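Local coordinates for protein PTHB1 (Homo sapiens, PDB 4YD8) that serves as a subunit of the BBSome, a coat complex thought to sort specific membrane proteins to the primary cilium; this piece is the protein's N-terminal seven-bladed beta-propeller, at residues A[241-253]-A[265-279]. Sequence-based numbering, arbitrary orientation. Where two conformers were deposited one is given.
Sequences WTLNIGEQALDIC and FVLGERNFFCLKDNG
Glu247 plugs the turn 268-271 with its carboxylate, and here the contact is tight. Glu247 OE2 accepts two backbone N-H groups: Asn271 N, 2.8 Å away, meets its syn lone pair, whereas Arg270 N, at 2.7 Å, comes from above the carboxylate plane. Glu247 OE1 takes Asn271 ND2 at 2.6 Å, the amide turned 55° from the carboxylate, so three bonds fix the acid's rotation. CG lies between the backbone N and carbonyl carbon (chi1 66°), and from there the extended chain reaches the turn beside Gly268, where any side chain would strike OE2. Next to it, Ile245 lays CG2 over a face of the Phe273 ring and extends CD1 toward Val266. The case illustrates how propeller blades are joined: strand 241-244 is the fourth strand, at one edge of its four-stranded blade, and the chain then crosses to strand 249-255, the first of the next, packing on that blade's hairpin 263-275 as it goes. A classic beta bulge, with Leu250 and Asp251 both facing Leu267, interrupts the antiparallel pairing; Leu250 N gives Leu267 O a 2.6 Å bond. At the far end, Gly279 CA makes a CH-pi contact over the face of the Trp241 indole, 3.3 Å from the centroid of its six-membered ring, while Trp241 NE1 makes only a weak bond to Asp277 O. Replacing Trp241 by an alanine takes away the indole, and would probably leave Gly279 CA uncovered and Asp277 O without its weak N-H partner. A water bridges Thr242 O and Gly279 O at this end; at the solvent margin of the Glu247 turn, exposed Arg270 lays its guanidinium face against Glu247 CB, with NH2 bonding weakly to Gly246 O.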
# COMPACT_ATOMS: atom_id res chain seq x y z
N TRP A 241 -18.72 -7.38 12.34
CA TRP A 241 -18.15 -8.52 13.05
C TRP A 241 -16.79 -8.14 13.64
O TRP A 241 -16.19 -7.15 13.26
CB TRP A 241 -18.01 -9.75 12.13
CG TRP A 241 -17.22 -9.56 10.84
CD1 TRP A 241 -17.73 -9.42 9.57
CD2 TRP A 241 -15.79 -9.56 10.69
NE1 TRP A 241 -16.71 -9.31 8.66
CE2 TRP A 241 -15.51 -9.40 9.32
CE3 TRP A 241 -14.72 -9.66 11.58
CZ2 TRP A 241 -14.21 -9.32 8.81
CZ3 TRP A 241 -13.43 -9.59 11.09
CH2 TRP A 241 -13.19 -9.42 9.71
N THR A 242 -16.33 -8.95 14.59
CA THR A 242 -15.05 -8.71 15.22
C THR A 242 -14.34 -10.05 15.45
O THR A 242 -14.99 -11.09 15.57
CB THR A 242 -15.23 -7.91 16.54
OG1 THR A 242 -13.96 -7.43 17.00
CG2 THR A 242 -15.89 -8.77 17.62
N LEU A 243 -13.01 -10.01 15.47
CA LEU A 243 -12.21 -11.22 15.70
C LEU A 243 -11.04 -10.84 16.60
O LEU A 243 -10.24 -9.97 16.27
CB LEU A 243 -11.69 -11.82 14.38
CG LEU A 243 -10.76 -13.04 14.53
CD1 LEU A 243 -11.54 -14.29 14.95
CD2 LEU A 243 -9.96 -13.31 13.26
N ASN A 244 -10.94 -11.48 17.76
CA ASN A 244 -9.78 -11.23 18.59
C ASN A 244 -8.60 -12.05 18.12
O ASN A 244 -8.66 -13.28 18.14
CB ASN A 244 -10.06 -11.53 20.06
CG ASN A 244 -9.00 -10.94 20.96
OD1 ASN A 244 -7.85 -11.37 20.94
ND2 ASN A 244 -9.37 -9.93 21.73
N ILE A 245 -7.53 -11.38 17.70
CA ILE A 245 -6.35 -12.09 17.22
C ILE A 245 -5.22 -12.16 18.25
O ILE A 245 -4.15 -12.71 17.98
CB ILE A 245 -5.80 -11.44 15.94
CG1 ILE A 245 -5.52 -9.96 16.17
CG2 ILE A 245 -6.80 -11.60 14.81
CD1 ILE A 245 -4.71 -9.32 15.05
N GLY A 246 -5.45 -11.57 19.42
CA GLY A 246 -4.56 -11.72 20.55
C GLY A 246 -3.19 -11.07 20.45
O GLY A 246 -2.29 -11.39 21.23
N GLU A 247 -3.04 -10.14 19.51
CA GLU A 247 -1.78 -9.43 19.32
C GLU A 247 -2.04 -8.16 18.54
O GLU A 247 -3.09 -8.02 17.93
CB GLU A 247 -0.77 -10.31 18.56
CG GLU A 247 -1.20 -10.61 17.14
CD GLU A 247 -0.36 -11.71 16.52
OE1 GLU A 247 -0.51 -12.89 16.93
OE2 GLU A 247 0.47 -11.40 15.63
N GLN A 248 -1.07 -7.24 18.54
CA GLN A 248 -1.20 -6.01 17.76
C GLN A 248 -0.98 -6.31 16.28
O GLN A 248 -0.15 -7.15 15.91
CB GLN A 248 -0.22 -4.95 18.24
CG GLN A 248 -0.40 -4.53 19.70
CD GLN A 248 -1.74 -3.86 19.98
OE1 GLN A 248 -2.26 -3.09 19.16
NE2 GLN A 248 -2.30 -4.13 21.15
N ALA A 249 -1.74 -5.63 15.42
CA ALA A 249 -1.57 -5.76 13.97
C ALA A 249 -0.63 -4.70 13.40
O ALA A 249 -0.68 -3.54 13.80
CB ALA A 249 -2.91 -5.68 13.27
N LEU A 250 0.22 -5.12 12.47
CA LEU A 250 1.08 -4.20 11.73
C LEU A 250 0.40 -3.66 10.47
O LEU A 250 0.58 -2.49 10.10
CB LEU A 250 2.39 -4.89 11.34
CG LEU A 250 3.34 -5.29 12.48
CD1 LEU A 250 4.55 -6.02 11.93
CD2 LEU A 250 3.77 -4.06 13.26
N ASP A 251 -0.36 -4.51 9.80
CA ASP A 251 -0.93 -4.14 8.52
C ASP A 251 -2.12 -5.04 8.20
O ASP A 251 -2.25 -6.14 8.75
CB ASP A 251 0.15 -4.25 7.42
CG ASP A 251 -0.18 -3.43 6.17
OD1 ASP A 251 -1.17 -2.67 6.21
OD2 ASP A 251 0.57 -3.53 5.16
N ILE A 252 -2.99 -4.54 7.32
CA ILE A 252 -4.07 -5.32 6.72
C ILE A 252 -4.03 -5.14 5.22
O ILE A 252 -3.80 -4.03 4.74
CB ILE A 252 -5.47 -4.88 7.20
CG1 ILE A 252 -5.60 -4.96 8.70
CG2 ILE A 252 -6.57 -5.73 6.54
CD1 ILE A 252 -6.77 -4.11 9.19
N CYS A 253 -4.27 -6.21 4.48
CA CYS A 253 -4.29 -6.16 3.02
C CYS A 253 -5.46 -7.01 2.54
O CYS A 253 -5.52 -8.20 2.84
CB CYS A 253 -2.97 -6.69 2.44
SG CYS A 253 -2.86 -6.50 0.61
N PHE A 265 -6.13 -10.24 4.71
CA PHE A 265 -4.87 -10.68 5.32
C PHE A 265 -4.47 -9.71 6.41
O PHE A 265 -4.55 -8.49 6.22
CB PHE A 265 -3.77 -10.79 4.27
CG PHE A 265 -3.94 -11.98 3.38
CD1 PHE A 265 -4.79 -11.93 2.29
CD2 PHE A 265 -3.27 -13.15 3.65
CE1 PHE A 265 -4.95 -13.05 1.47
CE2 PHE A 265 -3.41 -14.25 2.83
CZ PHE A 265 -4.26 -14.20 1.76
N VAL A 266 -4.06 -10.26 7.56
CA VAL A 266 -3.59 -9.45 8.67
C VAL A 266 -2.17 -9.85 9.05
O VAL A 266 -1.88 -11.03 9.30
CB VAL A 266 -4.51 -9.57 9.90
CG1 VAL A 266 -4.00 -8.64 11.01
CG2 VAL A 266 -5.94 -9.20 9.50
N LEU A 267 -1.28 -8.87 9.05
CA LEU A 267 0.07 -9.07 9.54
C LEU A 267 0.15 -8.67 11.00
O LEU A 267 0.13 -7.49 11.32
CB LEU A 267 1.08 -8.24 8.74
CG LEU A 267 2.54 -8.49 9.15
CD1 LEU A 267 2.95 -9.94 8.82
CD2 LEU A 267 3.48 -7.49 8.45
N GLY A 268 0.25 -9.66 11.89
CA GLY A 268 0.39 -9.38 13.31
C GLY A 268 1.85 -9.34 13.70
O GLY A 268 2.73 -9.66 12.90
N GLU A 269 2.13 -8.96 14.94
CA GLU A 269 3.50 -8.95 15.44
C GLU A 269 4.05 -10.36 15.58
O GLU A 269 5.26 -10.57 15.54
CB GLU A 269 3.57 -8.23 16.80
CG GLU A 269 3.29 -6.74 16.74
CD GLU A 269 3.45 -6.05 18.08
OE1 GLU A 269 3.38 -6.74 19.12
OE2 GLU A 269 3.65 -4.82 18.10
N ARG A 270 3.16 -11.34 15.75
CA ARG A 270 3.59 -12.72 16.01
C ARG A 270 3.05 -13.74 15.01
O ARG A 270 3.59 -14.85 14.87
CB ARG A 270 3.17 -13.16 17.42
CG ARG A 270 3.71 -12.31 18.56
CD ARG A 270 3.40 -12.96 19.91
NE ARG A 270 2.14 -12.51 20.51
CZ ARG A 270 1.95 -11.31 21.06
NH1 ARG A 270 2.94 -10.42 21.08
NH2 ARG A 270 0.78 -10.99 21.59
N ASN A 271 1.96 -13.38 14.35
CA ASN A 271 1.27 -14.30 13.46
C ASN A 271 0.82 -13.61 12.20
O ASN A 271 0.66 -12.39 12.15
CB ASN A 271 0.06 -14.94 14.16
CG ASN A 271 0.45 -15.84 15.32
OD1 ASN A 271 0.62 -17.05 15.15
ND2 ASN A 271 0.57 -15.26 16.51
N PHE A 272 0.59 -14.41 11.18
CA PHE A 272 0.06 -13.95 9.93
C PHE A 272 -1.29 -14.66 9.75
O PHE A 272 -1.38 -15.88 9.94
CB PHE A 272 1.12 -14.25 8.85
CG PHE A 272 0.61 -14.43 7.46
CD1 PHE A 272 -0.02 -13.40 6.79
CD2 PHE A 272 0.89 -15.60 6.77
CE1 PHE A 272 -0.44 -13.57 5.48
CE2 PHE A 272 0.49 -15.77 5.47
CZ PHE A 272 -0.18 -14.76 4.82
N PHE A 273 -2.33 -13.89 9.44
CA PHE A 273 -3.69 -14.42 9.33
C PHE A 273 -4.28 -14.23 7.93
O PHE A 273 -4.12 -13.18 7.31
CB PHE A 273 -4.63 -13.73 10.32
CG PHE A 273 -4.20 -13.81 11.76
CD1 PHE A 273 -3.25 -12.93 12.27
CD2 PHE A 273 -4.81 -14.71 12.64
CE1 PHE A 273 -2.87 -12.99 13.64
CE2 PHE A 273 -4.45 -14.77 13.99
CZ PHE A 273 -3.47 -13.92 14.49
N CYS A 274 -5.02 -15.23 7.47
CA CYS A 274 -5.88 -15.08 6.31
C CYS A 274 -7.32 -15.30 6.75
O CYS A 274 -7.67 -16.40 7.18
CB CYS A 274 -5.50 -16.07 5.21
SG CYS A 274 -6.64 -16.02 3.80
N LEU A 275 -8.15 -14.25 6.68
CA LEU A 275 -9.56 -14.34 7.10
C LEU A 275 -10.51 -14.44 5.93
O LEU A 275 -10.26 -13.86 4.86
CB LEU A 275 -9.94 -13.11 7.94
CG LEU A 275 -8.97 -12.69 9.03
CD1 LEU A 275 -9.58 -11.51 9.82
CD2 LEU A 275 -8.63 -13.85 9.97
N LYS A 276 -11.60 -15.18 6.12
CA LYS A 276 -12.74 -15.12 5.20
C LYS A 276 -13.39 -13.76 5.34
O LYS A 276 -13.18 -13.09 6.36
CB LYS A 276 -13.76 -16.22 5.49
CG LYS A 276 -13.28 -17.61 5.10
CD LYS A 276 -14.16 -18.70 5.69
CE LYS A 276 -15.63 -18.48 5.36
NZ LYS A 276 -15.84 -18.22 3.91
N ASP A 277 -14.15 -13.35 4.32
CA ASP A 277 -14.86 -12.07 4.30
C ASP A 277 -15.75 -11.86 5.51
O ASP A 277 -15.99 -10.73 5.92
CB ASP A 277 -15.73 -11.96 3.05
CG ASP A 277 -14.92 -11.78 1.79
OD1 ASP A 277 -13.71 -12.05 1.84
OD2 ASP A 277 -15.51 -11.39 0.77
N ASN A 278 -16.26 -12.96 6.06
CA ASN A 278 -17.23 -12.91 7.14
C ASN A 278 -16.54 -12.90 8.50
O ASN A 278 -17.19 -12.95 9.56
CB ASN A 278 -18.20 -14.10 7.04
CG ASN A 278 -17.53 -15.44 7.35
OD1 ASN A 278 -16.30 -15.52 7.48
ND2 ASN A 278 -18.34 -16.48 7.46
N GLY A 279 -15.21 -12.88 8.46
CA GLY A 279 -14.43 -12.74 9.67
C GLY A 279 -13.91 -14.02 10.29
O GLY A 279 -13.23 -13.97 11.31
O HOH W 1 -14.73 -13.48 13.58